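Local coordinates for ActII protein (Streptomyces coelicolor, PDB 2OPT) that is a TetR-family transcriptional repressor that probably binds operator DNA through a helix-turn-helix, and also binds the antibiotic actinorhodin or its biosynthetic precursor, at residues G23-S28 against L96-I101; N49-L54 against I101-L106; E69-P72 against E77-K80; R88-H93 against F141-A146. All coordinates share one frame; numbering follows the deposited sequence.

Interactions 1 and 2 lie side by side, their centres about 10 Å apart, with Leu24 packed on Leu54 between them. Both start from the N-terminal DNA-binding region: interaction 1 reaches helix 96-100, interaction 2 the loop after it. Interaction 4 sits near the middle of the chain, its centre about 13 Å from that of interaction 1, and its Phe90 touches Ala97 and Ala100. The segments of these three alternate along the chain. Interaction 3 is local, lying in sequence between the two segments of interaction 1 and of interaction 2; it shares helix 75-92 with interaction 4, centres about 20 Å apart. Packing thus runs from the buried middle to the DNA-binding region, a plausible route for coupling ligand to DNA binding.

Interaction 1. Residues G23-S28 against L96-I101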
loop_
_atom_site.group_PDB
_atom_site.type_symbol
_atom_site.label_atom_id
_atom_site.label_comp_id
_atom_site.label_asym_id
_atom_site.label_seq_id
_atom_site.Cartn_x
_atom_site.Cartn_y
_atom_site.Cartn_z
ATOM N N GLY A 23 -16.550 -11.200 8.673
ATOM C CA GLY A 23 -15.638 -10.079 8.657
ATOM C C GLY A 23 -14.896 -9.973 9.966
ATOM O O GLY A 23 -15.249 -10.614 10.951
ATOM N N LEU A 24 -13.851 -9.180 9.948
ATOM C CA LEU A 24 -12.944 -9.040 11.048
ATOM C C LEU A 24 -13.575 -8.528 12.349
ATOM O O LEU A 24 -13.081 -8.835 13.445
ATOM C CB LEU A 24 -11.803 -8.092 10.616
ATOM C CG LEU A 24 -10.593 -7.869 11.527
ATOM C CD1 LEU A 24 -9.858 -9.141 11.929
ATOM C CD2 LEU A 24 -9.650 -6.935 10.861
ATOM N N ASP A 25 -14.619 -7.711 12.273
ATOM C CA ASP A 25 -15.095 -7.123 13.533
ATOM C C ASP A 25 -15.899 -8.148 14.344
ATOM O O ASP A 25 -15.873 -8.131 15.571
ATOM C CB ASP A 25 -15.848 -5.807 13.316
ATOM C CG ASP A 25 -14.941 -4.669 12.834
ATOM O OD1 ASP A 25 -13.713 -4.681 13.038
ATOM O OD2 ASP A 25 -15.470 -3.731 12.222
ATOM N N ALA A 26 -16.541 -9.074 13.637
ATOM C CA ALA A 26 -17.288 -10.194 14.207
ATOM C C ALA A 26 -16.399 -11.196 14.911
ATOM O O ALA A 26 -16.889 -12.012 15.699
ATOM C CB ALA A 26 -18.063 -10.894 13.117
ATOM N N LEU A 27 -15.086 -11.151 14.618
ATOM C CA LEU A 27 -14.156 -12.121 15.189
ATOM C C LEU A 27 -13.562 -11.602 16.492
ATOM O O LEU A 27 -12.514 -10.960 16.468
ATOM C CB LEU A 27 -13.058 -12.499 14.186
ATOM C CG LEU A 27 -12.008 -13.518 14.674
ATOM C CD1 LEU A 27 -12.647 -14.805 15.083
ATOM C CD2 LEU A 27 -10.962 -13.756 13.573
ATOM N N SER A 28 -14.245 -11.874 17.615
ATOM C CA SER A 28 -13.771 -11.538 18.951
ATOM C C SER A 28 -13.411 -12.848 19.602
ATOM O O SER A 28 -13.875 -13.899 19.168
ATOM C CB SER A 28 -14.875 -10.851 19.762
ATOM O OG SER A 28 -15.951 -11.738 19.942
ATOM N N LEU A 96 -8.918 -9.944 4.883
ATOM C CA LEU A 96 -7.646 -10.599 5.165
ATOM C C LEU A 96 -6.473 -9.660 4.907
ATOM O O LEU A 96 -5.482 -9.675 5.638
ATOM C CB LEU A 96 -7.499 -11.869 4.324
ATOM C CG LEU A 96 -6.220 -12.680 4.540
ATOM C CD1 LEU A 96 -6.146 -13.200 5.967
ATOM C CD2 LEU A 96 -6.135 -13.826 3.543
ATOM N N ALA A 97 -6.591 -8.846 3.864
ATOM C CA ALA A 97 -5.597 -7.819 3.576
ATOM C C ALA A 97 -5.511 -6.803 4.711
ATOM O O ALA A 97 -4.469 -6.181 4.921
ATOM C CB ALA A 97 -5.917 -7.124 2.262
ATOM N N ARG A 98 -6.611 -6.640 5.438
ATOM C CA ARG A 98 -6.645 -5.737 6.591
ATOM C C ARG A 98 -5.755 -6.306 7.675
ATOM O O ARG A 98 -5.067 -5.594 8.367
ATOM C CB ARG A 98 -8.070 -5.591 7.131
ATOM C CG ARG A 98 -8.851 -4.394 6.664
ATOM C CD ARG A 98 -10.241 -4.355 7.347
ATOM N NE ARG A 98 -10.150 -3.922 8.755
ATOM C CZ ARG A 98 -11.168 -3.835 9.613
ATOM N NH1 ARG A 98 -12.408 -4.142 9.252
ATOM N NH2 ARG A 98 -10.950 -3.424 10.853
ATOM N N ILE A 99 -5.780 -7.614 7.843
ATOM C CA ILE A 99 -4.931 -8.238 8.854
ATOM C C ILE A 99 -3.495 -8.236 8.392
ATOM O O ILE A 99 -2.581 -7.994 9.177
ATOM C CB ILE A 99 -5.393 -9.710 9.041
ATOM C CG1 ILE A 99 -6.813 -9.767 9.607
ATOM C CG2 ILE A 99 -4.422 -10.519 9.864
ATOM C CD1 ILE A 99 -7.412 -11.170 9.512
ATOM N N ALA A 100 -3.302 -8.553 7.104
ATOM C CA ALA A 100 -1.981 -8.699 6.499
ATOM C C ALA A 100 -1.166 -7.436 6.459
ATOM O O ALA A 100 0.045 -7.497 6.508
ATOM C CB ALA A 100 -2.110 -9.229 5.093
ATOM N N ILE A 101 -1.823 -6.292 6.316
ATOM C CA ILE A 101 -1.129 -5.049 5.914
ATOM C C ILE A 101 -0.018 -4.569 6.883
ATOM O O ILE A 101 1.001 -3.957 6.456
ATOM C CB ILE A 101 -2.174 -3.918 5.581
ATOM C CG1 ILE A 101 -1.602 -2.782 4.691
ATOM C CG2 ILE A 101 -2.998 -3.477 6.833
ATOM C CD1 ILE A 101 -0.108 -2.562 4.717
#
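Leu24 lays one methyl over the guanidinium of Arg98 and turns the other toward Ile99. Leu24 CD2 stands 3.5 Å above the Arg98 guanidinium plane, displaced toward its rim, and comes within 3.7 Å of Arg98 CZ. The second branch meets aliphatic carbon instead: Leu24 CD1 is 3.9 Å from Ile99 CG1 and 4.0 Å from Ile99 CD1. With Leu24 CG anti to the backbone N (chi1 -173°), the isobutyl group extends across the gap and forks between these two neighbours. Arg98 meets it with a bend at chi3 (75°) that turns a face of the guanidinium to the Leu24 methyl. The segment 23-28 is the connection between helix 8-22 and helix 29-36 of the TetR-type DNA-binding domain, while Arg98 and Ile99 belong to the short helix 96-100 of the C-terminal region, so the contact bridges the two parts of the repressor. Gly23, with positive phi, leaves the first of these helices, and Ser28 is the N-cap of the next, at the start of the predicted helix-turn-helix. Beside the leucine, Asp25 OD1 approaches the edge of the guanidinium near its plane. The distance from Asp25 OD1 to Arg98 NH2 is 3.7 Å, a long salt bridge without a hydrogen bond, and the carboxylate stands 77° from the guanidinium plane. This pairing lies at the exposed margin, whereas Leu24 and Ile99 are buried and both rest on Leu19 of helix 8-22. Leu24 also packs on Leu54, and its backbone N is bonded to the carboxylate of Asp95.

Interaction 2. Residues N49-L54 against I101-L106; sequences NRDELL and IDRVPL
The carbonyl O of Asp51 takes a hydrogen bond from Arg103 NH2, 3.1 Å away, on a lone pair in the carbonyl plane. The bond is bent, with an angle of 141° at the hydrogen, and the oxygen lies somewhat out of the guanidinium plane. It joins the first turn of helix 50-61, which follows the predicted TetR-type helix-turn-helix and leads on toward the C-terminal domain, to the loop between helix 96-100 and helix 108-123. Arg103 reaches across with its chain extended from CG to NE, and its head group is held from several directions: NE forms a salt bridge with Asp55, one turn further along helix 50-61, and NH1 bonds to the carbonyl of Ile99. Over one face sits the buried Leu54, whose CB is 3.5 Å from Arg103 NH2 and offset toward the rim. The helix is secured at its beginning by a capping box: Glu52 N donates to Asn49 OD1 at 2.9 Å, nearly in line with the C=O, and Asn49 N returns a bond to Glu52 OE1. Further along the loop, Val104 packs on Phe166 of the second subunit. The carboxylate of Asp51 stays near the arginine without pairing, its OD1 4.3 Å from Arg103 NH2.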
loop_
_atom_site.group_PDB
_atom_site.type_symbol
_atom_site.label_atom_id
_atom_site.label_comp_id
_atom_site.label_asym_id
_atom_site.label_seq_id
_atom_site.Cartn_x
_atom_site.Cartn_y
_atom_site.Cartn_z
ATOM N N ASN A 49 -4.020 -13.829 22.938
ATOM C CA ASN A 49 -5.000 -12.752 22.762
ATOM C C ASN A 49 -5.451 -12.592 21.321
ATOM O O ASN A 49 -5.085 -13.393 20.446
ATOM C CB ASN A 49 -4.441 -11.435 23.318
ATOM C CG ASN A 49 -3.234 -10.959 22.570
ATOM O OD1 ASN A 49 -3.134 -11.117 21.363
ATOM N ND2 ASN A 49 -2.294 -10.378 23.284
ATOM N N ARG A 50 -6.290 -11.591 21.052
ATOM C CA ARG A 50 -6.888 -11.482 19.714
ATOM C C ARG A 50 -5.806 -11.185 18.698
ATOM O O ARG A 50 -5.809 -11.716 17.606
ATOM C CB ARG A 50 -7.951 -10.376 19.667
ATOM C CG ARG A 50 -8.745 -10.391 18.382
ATOM C CD ARG A 50 -9.820 -9.340 18.452
ATOM N NE ARG A 50 -10.605 -9.312 17.218
ATOM C CZ ARG A 50 -10.445 -8.392 16.277
ATOM N NH1 ARG A 50 -9.517 -7.429 16.390
ATOM N NH2 ARG A 50 -11.203 -8.443 15.228
ATOM N N ASP A 51 -4.835 -10.365 19.073
ATOM C CA ASP A 51 -3.760 -10.079 18.136
ATOM C C ASP A 51 -2.934 -11.288 17.749
ATOM O O ASP A 51 -2.511 -11.416 16.617
ATOM C CB ASP A 51 -2.886 -8.967 18.713
ATOM C CG ASP A 51 -3.618 -7.625 18.702
ATOM O OD1 ASP A 51 -4.550 -7.458 17.849
ATOM O OD2 ASP A 51 -3.246 -6.728 19.503
ATOM N N GLU A 52 -2.686 -12.182 18.675
ATOM C CA GLU A 52 -1.898 -13.379 18.384
ATOM C C GLU A 52 -2.715 -14.308 17.528
ATOM O O GLU A 52 -2.195 -14.996 16.674
ATOM C CB GLU A 52 -1.570 -14.045 19.694
ATOM C CG GLU A 52 -0.585 -13.068 20.461
ATOM C CD GLU A 52 -0.375 -13.333 21.960
ATOM O OE1 GLU A 52 -1.277 -13.859 22.637
ATOM O OE2 GLU A 52 0.710 -12.945 22.491
ATOM N N LEU A 53 -4.002 -14.343 17.803
ATOM C CA LEU A 53 -4.927 -15.186 17.016
ATOM C C LEU A 53 -4.877 -14.770 15.548
ATOM O O LEU A 53 -4.790 -15.606 14.648
ATOM C CB LEU A 53 -6.317 -15.019 17.603
ATOM C CG LEU A 53 -7.463 -15.827 16.939
ATOM C CD1 LEU A 53 -7.895 -15.047 15.766
ATOM C CD2 LEU A 53 -7.062 -17.279 16.573
ATOM N N LEU A 54 -5.011 -13.479 15.296
ATOM C CA LEU A 54 -4.966 -12.947 13.948
ATOM C C LEU A 54 -3.628 -13.268 13.251
ATOM O O LEU A 54 -3.617 -13.512 12.059
ATOM C CB LEU A 54 -5.241 -11.431 13.975
ATOM C CG LEU A 54 -6.698 -11.063 14.308
ATOM C CD1 LEU A 54 -6.829 -9.555 14.308
ATOM C CD2 LEU A 54 -7.692 -11.723 13.319
ATOM N N ILE A 101 -1.823 -6.292 6.316
ATOM C CA ILE A 101 -1.129 -5.049 5.914
ATOM C C ILE A 101 -0.018 -4.569 6.883
ATOM O O ILE A 101 1.001 -3.957 6.456
ATOM C CB ILE A 101 -2.174 -3.918 5.581
ATOM C CG1 ILE A 101 -1.602 -2.782 4.691
ATOM C CG2 ILE A 101 -2.998 -3.477 6.833
ATOM C CD1 ILE A 101 -0.108 -2.562 4.717
ATOM N N ASP A 102 -0.211 -4.835 8.171
ATOM C CA ASP A 102 0.693 -4.443 9.243
ATOM C C ASP A 102 1.516 -5.648 9.787
ATOM O O ASP A 102 2.177 -5.542 10.815
ATOM C CB ASP A 102 -0.172 -3.872 10.367
ATOM C CG ASP A 102 -1.181 -4.897 10.901
ATOM O OD1 ASP A 102 -1.782 -5.640 10.097
ATOM O OD2 ASP A 102 -1.364 -4.962 12.135
ATOM N N ARG A 103 1.435 -6.800 9.125
ATOM C CA ARG A 103 2.066 -8.024 9.625
ATOM C C ARG A 103 3.193 -8.536 8.710
ATOM O O ARG A 103 3.164 -8.313 7.496
ATOM C CB ARG A 103 0.998 -9.108 9.819
ATOM C CG ARG A 103 0.054 -8.822 10.994
ATOM C CD ARG A 103 -0.968 -9.958 11.205
ATOM N NE ARG A 103 -1.391 -9.958 12.614
ATOM C CZ ARG A 103 -2.299 -9.133 13.145
ATOM N NH1 ARG A 103 -2.954 -8.256 12.382
ATOM N NH2 ARG A 103 -2.574 -9.210 14.438
ATOM N N VAL A 104 4.188 -9.203 9.305
ATOM C CA VAL A 104 5.282 -9.827 8.549
ATOM C C VAL A 104 4.961 -11.325 8.472
ATOM O O VAL A 104 4.741 -11.949 9.490
ATOM C CB VAL A 104 6.688 -9.561 9.223
ATOM C CG1 VAL A 104 7.784 -10.440 8.617
ATOM C CG2 VAL A 104 7.074 -8.053 9.153
ATOM N N PRO A 105 4.856 -11.880 7.254
ATOM C CA PRO A 105 4.471 -13.276 7.142
ATOM C C PRO A 105 5.656 -14.179 7.486
ATOM O O PRO A 105 6.273 -14.765 6.605
ATOM C CB PRO A 105 4.016 -13.420 5.674
ATOM C CG PRO A 105 4.645 -12.280 4.921
ATOM C CD PRO A 105 5.082 -11.227 5.935
ATOM N N LEU A 106 5.966 -14.271 8.773
ATOM C CA LEU A 106 7.018 -15.154 9.253
ATOM C C LEU A 106 6.516 -16.194 10.279
ATOM O O LEU A 106 7.231 -16.540 11.225
ATOM C CB LEU A 106 8.174 -14.343 9.830
ATOM C CG LEU A 106 9.440 -14.119 8.992
ATOM C CD1 LEU A 106 9.374 -14.551 7.508
ATOM C CD2 LEU A 106 9.832 -12.669 9.092
#

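Interaction 3. Residues E69-P72 against E77-K80; sequences EPEP and EQVK
The backbone of Glu69 to Glu71 passes in an extended course, polyproline-like at Glu69 and Pro70, alongside the early part of helix 75-92, with Pro70 CA 7.7 Å from Gln78 CA. What spans the gap is the side chain of Gln78. Its CB points at the loop, CG lies anti to the carbonyl carbon (chi1 -78°), and the chain then runs out extended to set its amide beside the peptide backbone. Gln78 NE2 donates to Glu69 O at 3.0 Å, meeting the carbonyl from a direction tilted out of its plane. Gln78 OE1 accepts from Glu71 N at 2.9 Å through a nearly straight bond, 170° at the hydrogen. One side-chain amide thus serves the carbonyl of one residue and the N-H two residues later, as the N-H and C=O of a single residue do between parallel strands. Pro70 lies between them and leaves its CA 3.5 Å from Gln78 OE1. A water adds a third connection, donating to Gln78 OE1 at 2.8 Å and to Glu71 O at 2.7 Å. The CB of Glu71 lies 3.7 Å from Gln78 NE2, but its carboxylate is directed to a salt bridge with Arg74. Glu69 likewise pairs with Arg116 on helix 108-123, the helix whose Leu120 also touches Gln78. The contact tacks the entry loop to the first turns of the helix it leads into. With a donor required at Glu69 O and an acceptor required at Glu71 N, the two backbone bonds leave the amide one sensible orientation.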
loop_
_atom_site.group_PDB
_atom_site.type_symbol
_atom_site.label_atom_id
_atom_site.label_comp_id
_atom_site.label_asym_id
_atom_site.label_seq_id
_atom_site.Cartn_x
_atom_site.Cartn_y
_atom_site.Cartn_z
ATOM N N GLU A 69 8.623 -23.735 -8.128
ATOM C CA GLU A 69 10.057 -24.022 -8.201
ATOM C C GLU A 69 10.594 -23.342 -9.460
ATOM O O GLU A 69 9.916 -23.380 -10.496
ATOM C CB GLU A 69 10.237 -25.534 -8.281
ATOM C CG GLU A 69 11.600 -26.015 -7.752
ATOM C CD GLU A 69 11.840 -25.664 -6.249
ATOM O OE1 GLU A 69 10.889 -25.708 -5.437
ATOM O OE2 GLU A 69 12.993 -25.390 -5.877
ATOM N N PRO A 70 11.762 -22.693 -9.391
ATOM C CA PRO A 70 12.218 -21.963 -10.598
ATOM C C PRO A 70 12.347 -22.821 -11.881
ATOM O O PRO A 70 12.906 -23.904 -11.835
ATOM C CB PRO A 70 13.587 -21.423 -10.157
ATOM C CG PRO A 70 13.437 -21.273 -8.679
ATOM C CD PRO A 70 12.684 -22.465 -8.255
ATOM N N GLU A 71 11.791 -22.325 -12.987
ATOM C CA GLU A 71 11.944 -22.898 -14.317
ATOM C C GLU A 71 12.724 -21.953 -15.234
ATOM O O GLU A 71 12.193 -20.900 -15.625
ATOM C CB GLU A 71 10.581 -23.161 -14.955
ATOM C CG GLU A 71 10.016 -24.494 -14.657
ATOM C CD GLU A 71 8.536 -24.534 -14.963
ATOM O OE1 GLU A 71 8.109 -23.840 -15.936
ATOM O OE2 GLU A 71 7.808 -25.242 -14.220
ATOM N N PRO A 72 13.974 -22.338 -15.605
ATOM C CA PRO A 72 14.826 -21.543 -16.502
ATOM C C PRO A 72 14.073 -21.071 -17.749
ATOM O O PRO A 72 13.348 -21.847 -18.413
ATOM C CB PRO A 72 15.943 -22.515 -16.852
ATOM C CG PRO A 72 16.076 -23.369 -15.615
ATOM C CD PRO A 72 14.648 -23.585 -15.175
ATOM N N GLU A 77 6.986 -14.806 -16.078
ATOM C CA GLU A 77 5.672 -15.354 -15.939
ATOM C C GLU A 77 5.502 -16.112 -14.601
ATOM O O GLU A 77 4.424 -16.179 -14.083
ATOM C CB GLU A 77 5.363 -16.234 -17.151
ATOM C CG GLU A 77 5.306 -15.444 -18.461
ATOM C CD GLU A 77 4.087 -14.488 -18.548
ATOM O OE1 GLU A 77 2.936 -14.967 -18.416
ATOM O OE2 GLU A 77 4.279 -13.269 -18.769
ATOM N N GLN A 78 6.581 -16.685 -14.054
ATOM C CA GLN A 78 6.481 -17.366 -12.757
ATOM C C GLN A 78 6.268 -16.364 -11.607
ATOM O O GLN A 78 5.572 -16.645 -10.632
ATOM C CB GLN A 78 7.724 -18.212 -12.495
ATOM C CG GLN A 78 7.732 -19.501 -13.220
ATOM C CD GLN A 78 8.766 -20.461 -12.694
ATOM O OE1 GLN A 78 9.959 -20.156 -12.639
ATOM N NE2 GLN A 78 8.330 -21.671 -12.412
ATOM N N VAL A 79 6.920 -15.206 -11.704
ATOM C CA VAL A 79 6.701 -14.123 -10.733
ATOM C C VAL A 79 5.249 -13.655 -10.860
ATOM O O VAL A 79 4.513 -13.606 -9.885
ATOM C CB VAL A 79 7.725 -12.987 -10.951
ATOM C CG1 VAL A 79 7.576 -11.906 -9.888
ATOM C CG2 VAL A 79 9.122 -13.553 -10.812
ATOM N N LYS A 80 4.800 -13.323 -12.049
ATOM C CA LYS A 80 3.363 -13.090 -12.232
ATOM C C LYS A 80 2.491 -14.119 -11.565
ATOM O O LYS A 80 1.564 -13.761 -10.817
ATOM C CB LYS A 80 3.029 -13.033 -13.718
ATOM C CG LYS A 80 3.633 -11.784 -14.355
ATOM C CD LYS A 80 3.263 -11.650 -15.836
ATOM C CE LYS A 80 3.737 -10.268 -16.330
ATOM N NZ LYS A 80 3.382 -10.180 -17.759
HETATM O O HOH W 1 12.300 -19.096 -13.681
#

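Interaction 4. Residues R88-H93 against F141-A146; sequences RMFLAH and FVTAEA
Two helices of the C-terminal regulatory domain meet near the centre of the chain, where Phe90 of helix 75-92 leans against Thr143 and Ala146 of helix 128-150. The short helical segments run in the same general direction, crossing at -29°, and their axes approach to 9.9 Å. Phe90 supplies nearly everything from its side. Phe90 CB faces Ala146 CB at 3.6 Å, and the small methyl lets the two backbones come together here, with the CA atoms of Phe90 and Ala146 6.3 Å apart. Beyond CB, CG lies anti to the carbonyl carbon (chi1 -76°), which directs the ring along helix 128-150 toward the preceding turn. There Phe90 CE2 lies 3.6 Å from Thr143 OG1 and Phe90 CZ 4.0 Å from Thr143 CG2, the ring and the threonine passing each other at a slant. That hydroxyl is engaged with the carbonyl of Ser139 one turn back in its own helix. At the edge of the ring, near its plane, Val142 CG1 stands 4.3 Å from Phe90 CD2, and Val142 goes on to touch Cys83 and Leu86 of helix 75-92. Phe90 also packs against Leu96, Ala97 and Ala100, and Met89 CE, in one of two conformers, lies over one ring face. Glu145 of helix 128-150 is in a salt bridge with Arg200 and hydrogen-bonded to Tyr133 OH of the second subunit. A buried helix pair with one member reaching the dimer partner is in keeping with the all-helical ligand-binding and dimerisation domain of TetR-family repressors.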
loop_
_atom_site.group_PDB
_atom_site.type_symbol
_atom_site.label_atom_id
_atom_site.label_comp_id
_atom_site.label_asym_id
_atom_site.label_seq_id
_atom_site.Cartn_x
_atom_site.Cartn_y
_atom_site.Cartn_z
ATOM N N ARG A 88 -5.299 -14.136 -5.370
ATOM C CA ARG A 88 -6.390 -15.112 -5.308
ATOM C C ARG A 88 -6.787 -15.337 -3.851
ATOM O O ARG A 88 -7.963 -15.346 -3.492
ATOM C CB ARG A 88 -5.866 -16.401 -5.937
ATOM C CG ARG A 88 -6.859 -17.548 -6.174
ATOM C CD ARG A 88 -6.186 -18.560 -7.069
ATOM N NE ARG A 88 -5.942 -17.980 -8.375
ATOM C CZ ARG A 88 -4.792 -18.038 -9.037
ATOM N NH1 ARG A 88 -4.702 -17.437 -10.224
ATOM N NH2 ARG A 88 -3.776 -18.747 -8.552
ATOM N N MET A 89 -5.763 -15.500 -3.006
ATOM C CA MET A 89 -5.939 -15.826 -1.587
ATOM C C MET A 89 -6.696 -14.716 -0.882
ATOM O O MET A 89 -7.654 -14.962 -0.216
ATOM C CB MET A 89 -4.563 -16.042 -0.926
ATOM C CG MET A 89 -4.627 -16.285 0.585
ATOM S SD MET A 89 -3.066 -15.898 1.393
ATOM C CE MET A 89 -3.020 -14.104 1.367
ATOM N N PHE A 90 -6.225 -13.472 -1.032
ATOM C CA PHE A 90 -6.928 -12.274 -0.516
ATOM C C PHE A 90 -8.387 -12.190 -0.989
ATOM O O PHE A 90 -9.281 -11.942 -0.196
ATOM C CB PHE A 90 -6.188 -11.027 -0.944
ATOM C CG PHE A 90 -4.911 -10.783 -0.142
ATOM C CD1 PHE A 90 -4.938 -10.814 1.241
ATOM C CD2 PHE A 90 -3.701 -10.545 -0.779
ATOM C CE1 PHE A 90 -3.745 -10.577 1.993
ATOM C CE2 PHE A 90 -2.528 -10.323 -0.038
ATOM C CZ PHE A 90 -2.566 -10.351 1.328
ATOM N N LEU A 91 -8.618 -12.454 -2.262
ATOM C CA LEU A 91 -9.972 -12.407 -2.846
ATOM C C LEU A 91 -10.880 -13.480 -2.275
ATOM O O LEU A 91 -12.121 -13.329 -2.269
ATOM C CB LEU A 91 -9.940 -12.470 -4.386
ATOM C CG LEU A 91 -9.314 -11.241 -5.081
ATOM C CD1 LEU A 91 -9.454 -11.290 -6.582
ATOM C CD2 LEU A 91 -9.878 -9.952 -4.565
ATOM N N ALA A 92 -10.278 -14.555 -1.782
ATOM C CA ALA A 92 -11.008 -15.662 -1.186
ATOM C C ALA A 92 -11.417 -15.341 0.267
ATOM O O ALA A 92 -12.373 -15.909 0.780
ATOM C CB ALA A 92 -10.145 -16.904 -1.226
ATOM N N HIS A 93 -10.698 -14.422 0.912
ATOM C CA HIS A 93 -10.783 -14.235 2.364
ATOM C C HIS A 93 -11.068 -12.811 2.766
ATOM O O HIS A 93 -10.151 -11.945 2.804
ATOM C CB HIS A 93 -9.536 -14.789 3.114
ATOM C CG HIS A 93 -9.318 -16.262 2.891
ATOM N ND1 HIS A 93 -10.129 -17.219 3.451
ATOM C CD2 HIS A 93 -8.425 -16.932 2.123
ATOM C CE1 HIS A 93 -9.740 -18.415 3.062
ATOM N NE2 HIS A 93 -8.717 -18.271 2.249
ATOM N N PHE A 141 2.438 -4.378 -3.218
ATOM C CA PHE A 141 1.594 -3.955 -4.288
ATOM C C PHE A 141 0.373 -4.868 -4.356
ATOM O O PHE A 141 -0.751 -4.407 -4.498
ATOM C CB PHE A 141 2.413 -4.083 -5.582
ATOM C CG PHE A 141 1.566 -4.226 -6.819
ATOM C CD1 PHE A 141 0.903 -3.115 -7.357
ATOM C CD2 PHE A 141 1.400 -5.473 -7.430
ATOM C CE1 PHE A 141 0.051 -3.265 -8.501
ATOM C CE2 PHE A 141 0.591 -5.609 -8.554
ATOM C CZ PHE A 141 -0.104 -4.498 -9.067
ATOM N N VAL A 142 0.603 -6.182 -4.293
ATOM C CA VAL A 142 -0.499 -7.143 -4.332
ATOM C C VAL A 142 -1.485 -6.898 -3.156
ATOM O O VAL A 142 -2.717 -6.892 -3.341
ATOM C CB VAL A 142 0.003 -8.582 -4.265
ATOM C CG1 VAL A 142 -1.146 -9.511 -4.059
ATOM C CG2 VAL A 142 0.787 -8.949 -5.517
ATOM N N THR A 143 -0.939 -6.677 -1.967
ATOM C CA THR A 143 -1.749 -6.472 -0.787
ATOM C C THR A 143 -2.573 -5.179 -0.870
ATOM O O THR A 143 -3.766 -5.204 -0.538
ATOM C CB THR A 143 -0.867 -6.500 0.497
ATOM O OG1 THR A 143 -0.129 -7.729 0.497
ATOM C CG2 THR A 143 -1.755 -6.418 1.793
ATOM N N ALA A 144 -1.953 -4.069 -1.308
ATOM C CA ALA A 144 -2.673 -2.792 -1.530
ATOM C C ALA A 144 -3.796 -2.929 -2.535
ATOM O O ALA A 144 -4.911 -2.452 -2.310
ATOM C CB ALA A 144 -1.697 -1.677 -1.996
ATOM N N GLU A 145 -3.499 -3.526 -3.683
ATOM C CA GLU A 145 -4.552 -3.760 -4.683
ATOM C C GLU A 145 -5.727 -4.533 -4.081
ATOM O O GLU A 145 -6.870 -4.169 -4.267
ATOM C CB GLU A 145 -4.015 -4.506 -5.894
ATOM C CG GLU A 145 -3.157 -3.667 -6.847
ATOM C CD GLU A 145 -3.927 -2.506 -7.496
ATOM O OE1 GLU A 145 -5.109 -2.702 -7.864
ATOM O OE2 GLU A 145 -3.357 -1.400 -7.630
ATOM N N ALA A 146 -5.428 -5.602 -3.357
ATOM C CA ALA A 146 -6.465 -6.422 -2.745
ATOM C C ALA A 146 -7.300 -5.610 -1.806
ATOM O O ALA A 146 -8.524 -5.704 -1.845
ATOM C CB ALA A 146 -5.839 -7.610 -1.991
#